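Local coordinates for SaTIE-TED (Staphylococcus aureus, PDB 6FX6), which is of unknown function but forms the thioester domain of a staphylococcal surface protein, a kind of domain that in related bacterial proteins can attach covalently to host targets, at residues Q72-K77 and E106-K111; I81-Y86 and I203-T208; Q101-E106 and D127-V132; L184-D189 and A196-D201. All blocks are in the same frame, centred on the assembly; numbering follows the deposited sequence.

Contact 1. Residues Q72-K77 and E106-K111; sequences QALRNK and ELLGAK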
loop_
_atom_site.group_PDB
_atom_site.type_symbol
_atom_site.label_atom_id
_atom_site.label_comp_id
_atom_site.label_asym_id
_atom_site.label_seq_id
_atom_site.Cartn_x
_atom_site.Cartn_y
_atom_site.Cartn_z
ATOM N N GLN A 72 -4.309 -14.402 1.432
ATOM C CA GLN A 72 -3.486 -13.321 1.988
ATOM C C GLN A 72 -2.665 -12.586 0.924
ATOM O O GLN A 72 -2.493 -11.373 1.016
ATOM C CB GLN A 72 -2.568 -13.854 3.105
ATOM C CG GLN A 72 -1.766 -12.767 3.822
ATOM C CD GLN A 72 -1.225 -13.183 5.182
ATOM O OE1 GLN A 72 -1.188 -14.365 5.531
ATOM N NE2 GLN A 72 -0.793 -12.197 5.958
ATOM N N ALA A 73 -2.163 -13.314 -0.074
ATOM C CA ALA A 73 -1.423 -12.702 -1.186
ATOM C C ALA A 73 -2.279 -11.691 -1.949
ATOM O O ALA A 73 -1.782 -10.640 -2.356
ATOM C CB ALA A 73 -0.892 -13.770 -2.134
ATOM N N LEU A 74 -3.560 -12.013 -2.132
ATOM C CA LEU A 74 -4.527 -11.083 -2.720
ATOM C C LEU A 74 -4.754 -9.874 -1.805
ATOM O O LEU A 74 -4.669 -8.734 -2.262
ATOM C CB LEU A 74 -5.857 -11.793 -3.015
ATOM C CG LEU A 74 -7.007 -10.968 -3.610
ATOM C CD1 LEU A 74 -6.580 -10.247 -4.881
ATOM C CD2 LEU A 74 -8.211 -11.859 -3.884
ATOM N N ARG A 75 -5.031 -10.125 -0.522
ATOM C CA ARG A 75 -5.198 -9.045 0.464
ATOM C C ARG A 75 -3.991 -8.112 0.493
ATOM O O ARG A 75 -4.151 -6.893 0.517
ATOM C CB ARG A 75 -5.423 -9.591 1.876
ATOM C CG ARG A 75 -6.829 -10.095 2.156
ATOM C CD ARG A 75 -7.122 -10.095 3.653
ATOM N NE ARG A 75 -6.047 -10.703 4.443
ATOM C CZ ARG A 75 -5.829 -12.013 4.585
ATOM N NH1 ARG A 75 -6.607 -12.921 3.990
ATOM N NH2 ARG A 75 -4.808 -12.429 5.332
ATOM N N ASN A 76 -2.796 -8.701 0.494
ATOM C CA ASN A 76 -1.544 -7.945 0.393
ATOM C C ASN A 76 -1.504 -7.116 -0.873
ATOM O O ASN A 76 -1.291 -5.914 -0.805
ATOM C CB ASN A 76 -0.310 -8.868 0.429
ATOM C CG ASN A 76 0.266 -9.023 1.824
ATOM O OD1 ASN A 76 0.354 -10.132 2.352
ATOM N ND2 ASN A 76 0.673 -7.904 2.424
ATOM N N LYS A 77 -1.741 -7.752 -2.019
ATOM C CA LYS A 77 -1.665 -7.051 -3.305
ATOM C C LYS A 77 -2.666 -5.890 -3.391
ATOM O O LYS A 77 -2.312 -4.801 -3.845
ATOM C CB LYS A 77 -1.838 -8.017 -4.485
ATOM C CG LYS A 77 -1.260 -7.488 -5.790
ATOM C CD LYS A 77 -0.899 -8.611 -6.759
ATOM C CE LYS A 77 -0.047 -8.101 -7.913
ATOM N NZ LYS A 77 0.518 -9.212 -8.731
ATOM N N GLU A 106 -9.154 -5.296 -11.827
ATOM C CA GLU A 106 -8.559 -6.365 -12.650
ATOM C C GLU A 106 -8.282 -7.631 -11.845
ATOM O O GLU A 106 -8.461 -8.732 -12.355
ATOM C CB GLU A 106 -7.263 -5.916 -13.338
ATOM C CG GLU A 106 -7.480 -4.962 -14.503
ATOM C CD GLU A 106 -6.444 -5.085 -15.613
ATOM O OE1 GLU A 106 -6.100 -6.227 -15.990
ATOM O OE2 GLU A 106 -5.991 -4.034 -16.129
ATOM N N LEU A 107 -7.853 -7.466 -10.593
ATOM C CA LEU A 107 -7.609 -8.604 -9.700
ATOM C C LEU A 107 -8.879 -9.279 -9.188
ATOM O O LEU A 107 -8.827 -10.422 -8.746
ATOM C CB LEU A 107 -6.751 -8.178 -8.502
ATOM C CG LEU A 107 -5.295 -7.819 -8.790
ATOM C CD1 LEU A 107 -4.647 -7.363 -7.494
ATOM C CD2 LEU A 107 -4.532 -8.996 -9.402
ATOM N N LEU A 108 -10.000 -8.565 -9.226
ATOM C CA LEU A 108 -11.292 -9.085 -8.781
ATOM C C LEU A 108 -12.244 -9.434 -9.938
ATOM O O LEU A 108 -13.461 -9.511 -9.737
ATOM C CB LEU A 108 -11.943 -8.063 -7.842
ATOM C CG LEU A 108 -11.080 -7.621 -6.660
ATOM C CD1 LEU A 108 -11.765 -6.504 -5.887
ATOM C CD2 LEU A 108 -10.775 -8.800 -5.748
ATOM N N GLY A 109 -11.697 -9.639 -11.139
ATOM C CA GLY A 109 -12.452 -10.217 -12.263
ATOM C C GLY A 109 -12.991 -9.272 -13.328
ATOM O O GLY A 109 -13.653 -9.724 -14.259
ATOM N N ALA A 110 -12.710 -7.974 -13.216
ATOM C CA ALA A 110 -13.166 -7.005 -14.217
ATOM C C ALA A 110 -12.352 -7.123 -15.508
ATOM O O ALA A 110 -11.133 -7.319 -15.467
ATOM C CB ALA A 110 -13.093 -5.591 -13.671
ATOM N N LYS A 111 -13.044 -7.017 -16.643
ATOM C CA LYS A 111 -12.436 -7.071 -17.975
ATOM C C LYS A 111 -12.867 -5.830 -18.755
ATOM O O LYS A 111 -14.062 -5.525 -18.821
ATOM C CB LYS A 111 -12.882 -8.339 -18.708
ATOM C CG LYS A 111 -12.552 -9.636 -17.976
ATOM C CD LYS A 111 -13.013 -10.852 -18.764
ATOM C CE LYS A 111 -12.477 -12.147 -18.169
ATOM N NZ LYS A 111 -12.812 -13.332 -19.015
#
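L107 meets K77 and L74 where the first turns of helix 72-87 pack against L107 and L108, as helix 94-107 gives way to a loop. This is packing of a helix on another helix and the loop after it, near the surface of the thioester domain. No hydrogen bond joins the two segments. The contact is made by aliphatic carbons.

Methyl CD1 of L107 lies against the aliphatic stem of K77. It is 3.8 Å from CG of K77 and 4.0 Å from CD of the same lysine. The two side chains cross at about a right angle, so the methyl meets the flank of the lysine chain. K77 is extended beyond CG, and its stem provides the greasy surface while the amine lies further out.

L74 and L107 slide past each other in opposite directions, with CD1 of L74 4.2 Å from CB of L107. The other methyl of L74, CD2, comes within 4.4 Å of CD2 of L108. L74 has CG anti to its own nitrogen (chi1 179°), which swings its end toward L107 and L108.

F69, in a loop, touches both L74 and L108. The same loop receives R75 NH1 at the F69 carbonyl, and D71 OD2 takes the N-H of L74. Beyond L108 the chain turns through G109, whose phi is positive (101°). There the N-H of A110 probably bonds to the carbonyl O of W105.

Contact 2. Residues I81-Y86 and I203-T208; sequences ISHFGY and ITIVGT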
loop_
_atom_site.group_PDB
_atom_site.type_symbol
_atom_site.label_atom_id
_atom_site.label_comp_id
_atom_site.label_asym_id
_atom_site.label_seq_id
_atom_site.Cartn_x
_atom_site.Cartn_y
_atom_site.Cartn_z
ATOM N N ILE A 81 -1.574 -2.052 -4.076
ATOM C CA ILE A 81 -2.102 -1.264 -5.187
ATOM C C ILE A 81 -2.753 0.019 -4.669
ATOM O O ILE A 81 -2.538 1.088 -5.234
ATOM C CB ILE A 81 -3.091 -2.076 -6.054
ATOM C CG1 ILE A 81 -2.355 -3.234 -6.746
ATOM C CG2 ILE A 81 -3.734 -1.184 -7.109
ATOM C CD1 ILE A 81 -3.260 -4.349 -7.217
ATOM N N SER A 82 -3.539 -0.086 -3.601
ATOM C CA SER A 82 -4.136 1.090 -2.990
ATOM C C SER A 82 -3.047 2.057 -2.521
ATOM O O SER A 82 -3.073 3.238 -2.866
ATOM C CB SER A 82 -5.040 0.695 -1.826
ATOM O OG SER A 82 -5.585 1.837 -1.184
ATOM N N HIS A 83 -2.070 1.537 -1.779
ATOM C CA HIS A 83 -1.022 2.373 -1.188
ATOM C C HIS A 83 -0.155 3.082 -2.235
ATOM O O HIS A 83 -0.118 4.317 -2.285
ATOM C CB HIS A 83 -0.141 1.551 -0.248
ATOM C CG HIS A 83 0.957 2.339 0.384
ATOM N ND1 HIS A 83 0.745 3.194 1.446
ATOM C CD2 HIS A 83 2.275 2.423 0.086
ATOM C CE1 HIS A 83 1.892 3.757 1.786
ATOM N NE2 HIS A 83 2.834 3.312 0.971
ATOM N N PHE A 84 0.535 2.298 -3.058
ATOM C CA PHE A 84 1.467 2.846 -4.046
ATOM C C PHE A 84 0.770 3.493 -5.237
ATOM O O PHE A 84 1.306 4.435 -5.831
ATOM C CB PHE A 84 2.443 1.771 -4.523
ATOM C CG PHE A 84 3.386 1.308 -3.454
ATOM C CD1 PHE A 84 4.433 2.129 -3.038
ATOM C CD2 PHE A 84 3.239 0.060 -2.858
ATOM C CE1 PHE A 84 5.313 1.713 -2.050
ATOM C CE2 PHE A 84 4.117 -0.360 -1.870
ATOM C CZ PHE A 84 5.151 0.468 -1.461
ATOM N N GLY A 85 -0.419 2.998 -5.576
ATOM C CA GLY A 85 -1.193 3.525 -6.693
ATOM C C GLY A 85 -1.774 4.898 -6.442
ATOM O O GLY A 85 -1.736 5.753 -7.320
ATOM N N TYR A 86 -2.312 5.127 -5.251
ATOM C CA TYR A 86 -2.956 6.403 -4.991
ATOM C C TYR A 86 -2.541 7.083 -3.694
ATOM O O TYR A 86 -2.076 8.215 -3.736
ATOM C CB TYR A 86 -4.488 6.286 -5.089
ATOM C CG TYR A 86 -5.116 7.649 -5.154
ATOM C CD1 TYR A 86 -5.072 8.396 -6.333
ATOM C CD2 TYR A 86 -5.678 8.237 -4.018
ATOM C CE1 TYR A 86 -5.605 9.669 -6.389
ATOM C CE2 TYR A 86 -6.210 9.518 -4.068
ATOM C CZ TYR A 86 -6.176 10.223 -5.255
ATOM O OH TYR A 86 -6.705 11.486 -5.312
ATOM N N ILE A 203 7.016 1.306 4.279
ATOM C CA ILE A 203 5.701 1.895 4.546
ATOM C C ILE A 203 5.606 2.330 6.015
ATOM O O ILE A 203 5.848 1.534 6.919
ATOM C CB ILE A 203 4.566 0.889 4.222
ATOM C CG1 ILE A 203 4.622 0.489 2.737
ATOM C CG2 ILE A 203 3.202 1.483 4.565
ATOM C CD1 ILE A 203 3.659 -0.615 2.336
ATOM N N THR A 204 5.221 3.583 6.238
ATOM C CA THR A 204 5.103 4.155 7.581
ATOM C C THR A 204 3.683 4.621 7.947
ATOM O O THR A 204 3.511 5.334 8.936
ATOM C CB THR A 204 6.065 5.347 7.725
ATOM O OG1 THR A 204 5.700 6.366 6.790
ATOM C CG2 THR A 204 7.504 4.902 7.472
ATOM N N ILE A 205 2.686 4.243 7.142
ATOM C CA ILE A 205 1.263 4.469 7.458
ATOM C C ILE A 205 0.574 3.106 7.486
ATOM O O ILE A 205 -0.364 2.830 6.736
ATOM C CB ILE A 205 0.558 5.454 6.480
ATOM C CG1 ILE A 205 0.894 5.145 5.012
ATOM C CG2 ILE A 205 0.930 6.895 6.817
ATOM C CD1 ILE A 205 -0.103 5.731 4.034
ATOM N N VAL A 206 1.069 2.258 8.378
ATOM C CA VAL A 206 0.609 0.887 8.500
ATOM C C VAL A 206 -0.683 0.865 9.319
ATOM O O VAL A 206 -0.857 1.658 10.243
ATOM C CB VAL A 206 1.700 -0.005 9.146
ATOM C CG1 VAL A 206 1.206 -1.433 9.360
ATOM C CG2 VAL A 206 2.959 -0.001 8.284
ATOM N N GLY A 207 -1.587 -0.042 8.969
ATOM C CA GLY A 207 -2.811 -0.234 9.738
ATOM C C GLY A 207 -3.516 -1.511 9.353
ATOM O O GLY A 207 -2.987 -2.317 8.591
ATOM N N THR A 208 -4.723 -1.685 9.875
ATOM C CA THR A 208 -5.525 -2.867 9.578
ATOM C C THR A 208 -6.533 -2.531 8.465
ATOM O O THR A 208 -7.321 -1.588 8.606
ATOM C CB THR A 208 -6.201 -3.463 10.847
ATOM O OG1 THR A 208 -6.774 -4.737 10.527
ATOM C CG2 THR A 208 -7.288 -2.547 11.441
#
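H83 lays one face of its imidazole over the side chain of I203. The CG2 methyl of I203 sits 4.2 Å from the centroid of the H83 ring and 28° off the ring normal, a CH-pi contact. CD1 of I203 lies over the same ring nearer its rim. The two side chains approach from opposite directions.

I205 takes a different side. Its CD1 comes to the edge of the imidazole, in the plane of the ring, 3.6 Å from H83 CE1. Two isoleucines of one loop thus touch the ring, one over a face and one at an edge. H83 reaches them because its CG is anti to the backbone nitrogen (chi1 180°), which sends the ring out from the helix.

F84 adds a smaller, oblique contact, with CZ 4.2 Å from CD1 of I203. H83 and F84, neighbours on the same helix, also meet: H83 CD2 lies 3.6 Å above the F84 ring plane, over its centre. The CD2 edge of the imidazole thus points at the F84 face, and CE1 at I205. A wider pi-type turn spans residues 83-86.

The loop 203-208 runs between strands 195-201 and 210-213 and lies against helix 72-87. I203 also touches M80 of that helix and bonds through its backbone to P228. On other sides of the helix, I81 packs on helix 94-107, and S82 and Y86 touch strand 43-47.

Contact 3. Residues Q101-E106 and D127-V132; sequences QMLIWE and DILKSV
L103 and I128 bring two helices together, with their CA atoms 8.9 Å apart and both backbones in regular helical turns. Each side chain leaves its helix toward the other, and they meet tip to tip.

On the first helix one methyl does the touching. CD2 of L103 meets CG2 of I128 first, at 3.6 Å, with the branch carbon CB of I128 behind it at 4.0 Å. CD2 of L103 also reaches CD2 of L129 at 4.2 Å. One methyl therefore fits against two successive residues of the facing helix. Chi1 of L103 is -175°, turning CG away from N and carrying CD2 to I128.

A polar link lies nearby: E106 OE2 forms a salt bridge with K125 and a hydrogen bond with Y121 OH, both of helix 121-134. With the threonine just before it, Q101 to W105 reads TQMLIW, consistent with the TQxxIW motif of bacterial thioester domains. Q101 OE1 accepts the backbone N-H of C47. Helix 94-107 thus sits between three neighbours: L103 faces helix 121-134, I104 packs on L78 and I81 of helix 72-87, and W105 and the selenomethionine M102 touch strand 111-115.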
loop_
_atom_site.group_PDB
_atom_site.type_symbol
_atom_site.label_atom_id
_atom_site.label_comp_id
_atom_site.label_asym_id
_atom_site.label_seq_id
_atom_site.Cartn_x
_atom_site.Cartn_y
_atom_site.Cartn_z
ATOM N N GLN A 101 -8.250 2.212 -8.993
ATOM C CA GLN A 101 -9.510 1.461 -8.872
ATOM C C GLN A 101 -9.619 0.400 -9.959
ATOM O O GLN A 101 -10.036 -0.720 -9.690
ATOM C CB GLN A 101 -10.721 2.398 -8.957
ATOM C CG GLN A 101 -12.087 1.715 -8.881
ATOM C CD GLN A 101 -12.356 1.072 -7.541
ATOM O OE1 GLN A 101 -12.940 1.699 -6.652
ATOM N NE2 GLN A 101 -11.928 -0.179 -7.381
HETATM N N MSE A 102 -9.261 0.771 -11.186
HETATM C CA MSE A 102 -9.325 -0.153 -12.321
HETATM C C MSE A 102 -8.369 -1.315 -12.197
HETATM O O MSE A 102 -8.696 -2.431 -12.613
HETATM C CB MSE A 102 -9.077 0.569 -13.649
HETATM C CG MSE A 102 -10.372 1.167 -14.191
HETATM SE SE MSE A 102 -9.929 2.422 -15.638
HETATM C CE MSE A 102 -9.365 1.112 -17.000
ATOM N N LEU A 103 -7.183 -1.069 -11.634
ATOM C CA LEU A 103 -6.196 -2.129 -11.403
ATOM C C LEU A 103 -6.624 -3.082 -10.284
ATOM O O LEU A 103 -6.446 -4.296 -10.403
ATOM C CB LEU A 103 -4.815 -1.535 -11.091
ATOM C CG LEU A 103 -3.650 -2.531 -10.946
ATOM C CD1 LEU A 103 -3.588 -3.506 -12.113
ATOM C CD2 LEU A 103 -2.335 -1.777 -10.810
ATOM N N ILE A 104 -7.170 -2.519 -9.203
ATOM C CA ILE A 104 -7.804 -3.301 -8.136
ATOM C C ILE A 104 -8.882 -4.201 -8.727
ATOM O O ILE A 104 -8.936 -5.390 -8.419
ATOM C CB ILE A 104 -8.393 -2.383 -7.028
ATOM C CG1 ILE A 104 -7.259 -1.828 -6.161
ATOM C CG2 ILE A 104 -9.405 -3.122 -6.150
ATOM C CD1 ILE A 104 -7.642 -0.619 -5.330
ATOM N N TRP A 105 -9.725 -3.631 -9.583
ATOM C CA TRP A 105 -10.795 -4.393 -10.225
ATOM C C TRP A 105 -10.313 -5.478 -11.190
ATOM O O TRP A 105 -11.007 -6.476 -11.352
ATOM C CB TRP A 105 -11.775 -3.469 -10.956
ATOM C CG TRP A 105 -12.780 -2.771 -10.094
ATOM C CD1 TRP A 105 -13.020 -2.959 -8.760
ATOM C CD2 TRP A 105 -13.725 -1.801 -10.535
ATOM N NE1 TRP A 105 -14.039 -2.142 -8.342
ATOM C CE2 TRP A 105 -14.494 -1.423 -9.413
ATOM C CE3 TRP A 105 -13.998 -1.209 -11.774
ATOM C CZ2 TRP A 105 -15.513 -0.470 -9.487
ATOM C CZ3 TRP A 105 -15.007 -0.259 -11.849
ATOM C CH2 TRP A 105 -15.752 0.104 -10.710
ATOM N N GLU A 106 -9.154 -5.296 -11.827
ATOM C CA GLU A 106 -8.559 -6.365 -12.650
ATOM C C GLU A 106 -8.282 -7.631 -11.845
ATOM O O GLU A 106 -8.461 -8.732 -12.355
ATOM C CB GLU A 106 -7.263 -5.916 -13.338
ATOM C CG GLU A 106 -7.480 -4.962 -14.503
ATOM C CD GLU A 106 -6.444 -5.085 -15.613
ATOM O OE1 GLU A 106 -6.100 -6.227 -15.990
ATOM O OE2 GLU A 106 -5.991 -4.034 -16.129
ATOM N N ASP A 127 3.545 1.719 -14.061
ATOM C CA ASP A 127 4.272 2.382 -12.970
ATOM C C ASP A 127 3.848 1.870 -11.588
ATOM O O ASP A 127 4.677 1.806 -10.680
ATOM C CB ASP A 127 4.123 3.917 -13.030
ATOM C CG ASP A 127 5.296 4.652 -12.370
ATOM O OD1 ASP A 127 6.435 4.539 -12.881
ATOM O OD2 ASP A 127 5.083 5.348 -11.348
ATOM N N ILE A 128 2.573 1.502 -11.437
ATOM C CA ILE A 128 2.068 0.932 -10.177
ATOM C C ILE A 128 2.635 -0.467 -9.946
ATOM O O ILE A 128 3.133 -0.757 -8.861
ATOM C CB ILE A 128 0.519 0.892 -10.122
ATOM C CG1 ILE A 128 -0.031 2.319 -10.074
ATOM C CG2 ILE A 128 0.026 0.105 -8.904
ATOM C CD1 ILE A 128 -1.534 2.414 -10.227
ATOM N N LEU A 129 2.560 -1.323 -10.959
ATOM C CA LEU A 129 3.115 -2.681 -10.855
ATOM C C LEU A 129 4.628 -2.692 -10.582
ATOM O O LEU A 129 5.112 -3.547 -9.840
ATOM C CB LEU A 129 2.790 -3.503 -12.109
ATOM C CG LEU A 129 1.305 -3.815 -12.332
ATOM C CD1 LEU A 129 1.126 -4.569 -13.643
ATOM C CD2 LEU A 129 0.718 -4.604 -11.170
ATOM N N LYS A 130 5.351 -1.735 -11.169
ATOM C CA LYS A 130 6.787 -1.544 -10.906
ATOM C C LYS A 130 7.047 -1.177 -9.440
ATOM O O LYS A 130 7.990 -1.684 -8.843
ATOM C CB LYS A 130 7.363 -0.456 -11.826
ATOM C CG LYS A 130 8.860 -0.207 -11.689
ATOM C CD LYS A 130 9.321 0.947 -12.567
ATOM C CE LYS A 130 10.834 1.114 -12.531
ATOM N NZ LYS A 130 11.309 2.170 -13.467
ATOM N N SER A 131 6.220 -0.292 -8.880
ATOM C CA SER A 131 6.335 0.092 -7.468
ATOM C C SER A 131 6.048 -1.076 -6.519
ATOM O O SER A 131 6.751 -1.246 -5.513
ATOM C CB SER A 131 5.400 1.261 -7.136
ATOM O OG SER A 131 5.880 2.468 -7.690
ATOM N N VAL A 132 5.017 -1.863 -6.845
ATOM C CA VAL A 132 4.641 -3.047 -6.063
ATOM C C VAL A 132 5.709 -4.146 -6.134
ATOM O O VAL A 132 6.039 -4.751 -5.112
ATOM C CB VAL A 132 3.260 -3.598 -6.501
ATOM C CG1 VAL A 132 2.952 -4.944 -5.844
ATOM C CG2 VAL A 132 2.167 -2.580 -6.183
#

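Contact 4. Residues L184-D189 and A196-D201; sequences LIVTAD and ATIHLD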
loop_
_atom_site.group_PDB
_atom_site.type_symbol
_atom_site.label_atom_id
_atom_site.label_comp_id
_atom_site.label_asym_id
_atom_site.label_seq_id
_atom_site.Cartn_x
_atom_site.Cartn_y
_atom_site.Cartn_z
ATOM N N LEU A 184 24.125 2.113 5.461
ATOM C CA LEU A 184 23.449 2.238 6.744
ATOM C C LEU A 184 24.519 2.584 7.769
ATOM O O LEU A 184 25.437 1.793 7.983
ATOM C CB LEU A 184 22.736 0.932 7.121
ATOM C CG LEU A 184 22.051 0.894 8.499
ATOM C CD1 LEU A 184 20.931 1.920 8.587
ATOM C CD2 LEU A 184 21.528 -0.501 8.823
ATOM N N ILE A 185 24.395 3.764 8.382
ATOM C CA ILE A 185 25.387 4.310 9.311
ATOM C C ILE A 185 24.854 4.122 10.731
ATOM O O ILE A 185 23.809 4.662 11.075
ATOM C CB ILE A 185 25.633 5.826 9.060
ATOM C CG1 ILE A 185 25.865 6.133 7.570
ATOM C CG2 ILE A 185 26.794 6.346 9.904
ATOM C CD1 ILE A 185 27.050 5.435 6.944
ATOM N N VAL A 186 25.591 3.383 11.557
ATOM C CA VAL A 186 25.091 2.922 12.851
ATOM C C VAL A 186 26.080 3.181 13.976
ATOM O O VAL A 186 27.278 2.949 13.820
ATOM C CB VAL A 186 24.809 1.409 12.815
ATOM C CG1 VAL A 186 24.265 0.930 14.151
ATOM C CG2 VAL A 186 23.837 1.078 11.695
ATOM N N THR A 187 25.570 3.653 15.110
ATOM C CA THR A 187 26.334 3.656 16.353
ATOM C C THR A 187 25.427 3.205 17.500
ATOM O O THR A 187 24.262 3.588 17.562
ATOM C CB THR A 187 27.013 5.021 16.627
ATOM O OG1 THR A 187 27.786 4.946 17.834
ATOM C CG2 THR A 187 26.001 6.156 16.744
ATOM N N ALA A 188 25.965 2.356 18.375
ATOM C CA ALA A 188 25.244 1.831 19.530
ATOM C C ALA A 188 26.034 2.109 20.795
ATOM O O ALA A 188 27.259 1.989 20.797
ATOM C CB ALA A 188 25.021 0.338 19.376
ATOM N N ASP A 189 25.326 2.466 21.867
ATOM C CA ASP A 189 25.950 2.780 23.163
ATOM C C ASP A 189 25.581 1.713 24.210
ATOM O O ASP A 189 24.914 0.732 23.882
ATOM C CB ASP A 189 25.610 4.222 23.608
ATOM C CG ASP A 189 24.117 4.486 23.718
ATOM O OD1 ASP A 189 23.433 3.783 24.489
ATOM O OD2 ASP A 189 23.627 5.418 23.041
ATOM N N ALA A 196 20.211 -5.846 19.245
ATOM C CA ALA A 196 19.448 -4.654 18.877
ATOM C C ALA A 196 19.083 -4.675 17.396
ATOM O O ALA A 196 19.966 -4.636 16.535
ATOM C CB ALA A 196 20.253 -3.410 19.200
ATOM N N THR A 197 17.782 -4.715 17.109
ATOM C CA THR A 197 17.284 -4.845 15.744
ATOM C C THR A 197 16.864 -3.488 15.171
ATOM O O THR A 197 16.049 -2.781 15.762
ATOM C CB THR A 197 16.120 -5.846 15.689
ATOM O OG1 THR A 197 16.603 -7.132 16.089
ATOM C CG2 THR A 197 15.537 -5.950 14.287
ATOM N N ILE A 198 17.446 -3.152 14.017
ATOM C CA ILE A 198 17.111 -1.959 13.249
ATOM C C ILE A 198 16.159 -2.355 12.115
ATOM O O ILE A 198 16.438 -3.302 11.382
ATOM C CB ILE A 198 18.389 -1.311 12.668
ATOM C CG1 ILE A 198 19.291 -0.831 13.814
ATOM C CG2 ILE A 198 18.032 -0.158 11.738
ATOM C CD1 ILE A 198 20.650 -0.320 13.387
ATOM N N HIS A 199 15.048 -1.632 11.979
ATOM C CA HIS A 199 14.066 -1.872 10.915
ATOM C C HIS A 199 14.053 -0.715 9.941
ATOM O O HIS A 199 13.872 0.427 10.354
ATOM C CB HIS A 199 12.648 -2.007 11.481
ATOM C CG HIS A 199 12.520 -3.017 12.573
ATOM N ND1 HIS A 199 12.175 -4.330 12.334
ATOM C CD2 HIS A 199 12.656 -2.900 13.916
ATOM C CE1 HIS A 199 12.121 -4.982 13.484
ATOM N NE2 HIS A 199 12.408 -4.138 14.459
ATOM N N LEU A 200 14.212 -1.019 8.655
ATOM C CA LEU A 200 14.184 -0.023 7.580
ATOM C C LEU A 200 12.889 -0.175 6.778
ATOM O O LEU A 200 12.833 -0.957 5.835
ATOM C CB LEU A 200 15.402 -0.203 6.672
ATOM C CG LEU A 200 16.747 -0.326 7.386
ATOM C CD1 LEU A 200 17.855 -0.457 6.347
ATOM C CD2 LEU A 200 16.998 0.851 8.319
ATOM N N ASP A 201 11.863 0.590 7.160
ATOM C CA ASP A 201 10.506 0.419 6.629
ATOM C C ASP A 201 10.300 1.090 5.275
ATOM O O ASP A 201 10.700 2.238 5.074
ATOM C CB ASP A 201 9.466 1.017 7.586
ATOM C CG ASP A 201 9.522 0.421 8.972
ATOM O OD1 ASP A 201 9.840 -0.777 9.114
ATOM O OD2 ASP A 201 9.231 1.164 9.924
#
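V186 and I198 meet through torsions that turn both side chains into the space between two strands. A chi1 of -179° sets CG1 of V186 opposite the backbone nitrogen and CG2 beside it, and both methyls spread toward I198. I198 has CG1 anti to its carbonyl carbon (chi1 -64°) and continues extended, which carries CD1 to the valine.

The CD1 methyl of I198 lies 3.9 Å from CG1 of V186 and 3.9 Å from CG2 of V186. It is centred on the fork of the valine. The second pair is L184 with L200, where the CD1 of L184 and the CD2 of L200 are 4.1 Å apart. In each pair the two side chains reach toward each other, tip to tip.

The backbones stay well apart. The CA atoms of V186 and I198 are 9.4 Å apart, and those of L184 and L200 are 9.6 Å apart. No hydrogen bond crosses between the strands. Strand 183-188 pairs instead within its own sheet: L184 with F156, I185 with K178.

Side chains alternate along each strand. On strand 195-201, I198 and L200 face inward, while T197 and H199 touch W232 on the other side of their sheet. L235 touches both V186 and I198, and I169 touches both I198 and L200. All four residues of the contact are buried. Such packing of two sheets through branched aliphatic side chains is typical of a beta-sandwich, here a three-stranded sheet laid face to face on a four-stranded mixed one.

In the fold
Contacts 1, 2 and 3 gather round the helices of the thioester domain, with centres 10 to 15 Å apart. Contacts 1 and 2 share helix 72-87, and contacts 1 and 3 share helix 94-107 and E106. I81 of contact 2 packs on both other contacts, through L107 and through L103 and I104. Contact 4 lies in the beta-sandwich, its centre 24 Å from contact 2 and 35 Å from contact 1. Along the chain, the segments of contact 1 alternate with those of contacts 2 and 3, while contacts 3 and 4 are nested in the loop closed by contact 2. The chain builds sandwich strands and returns at 203-208, in a protein reported to have a slipknot topology.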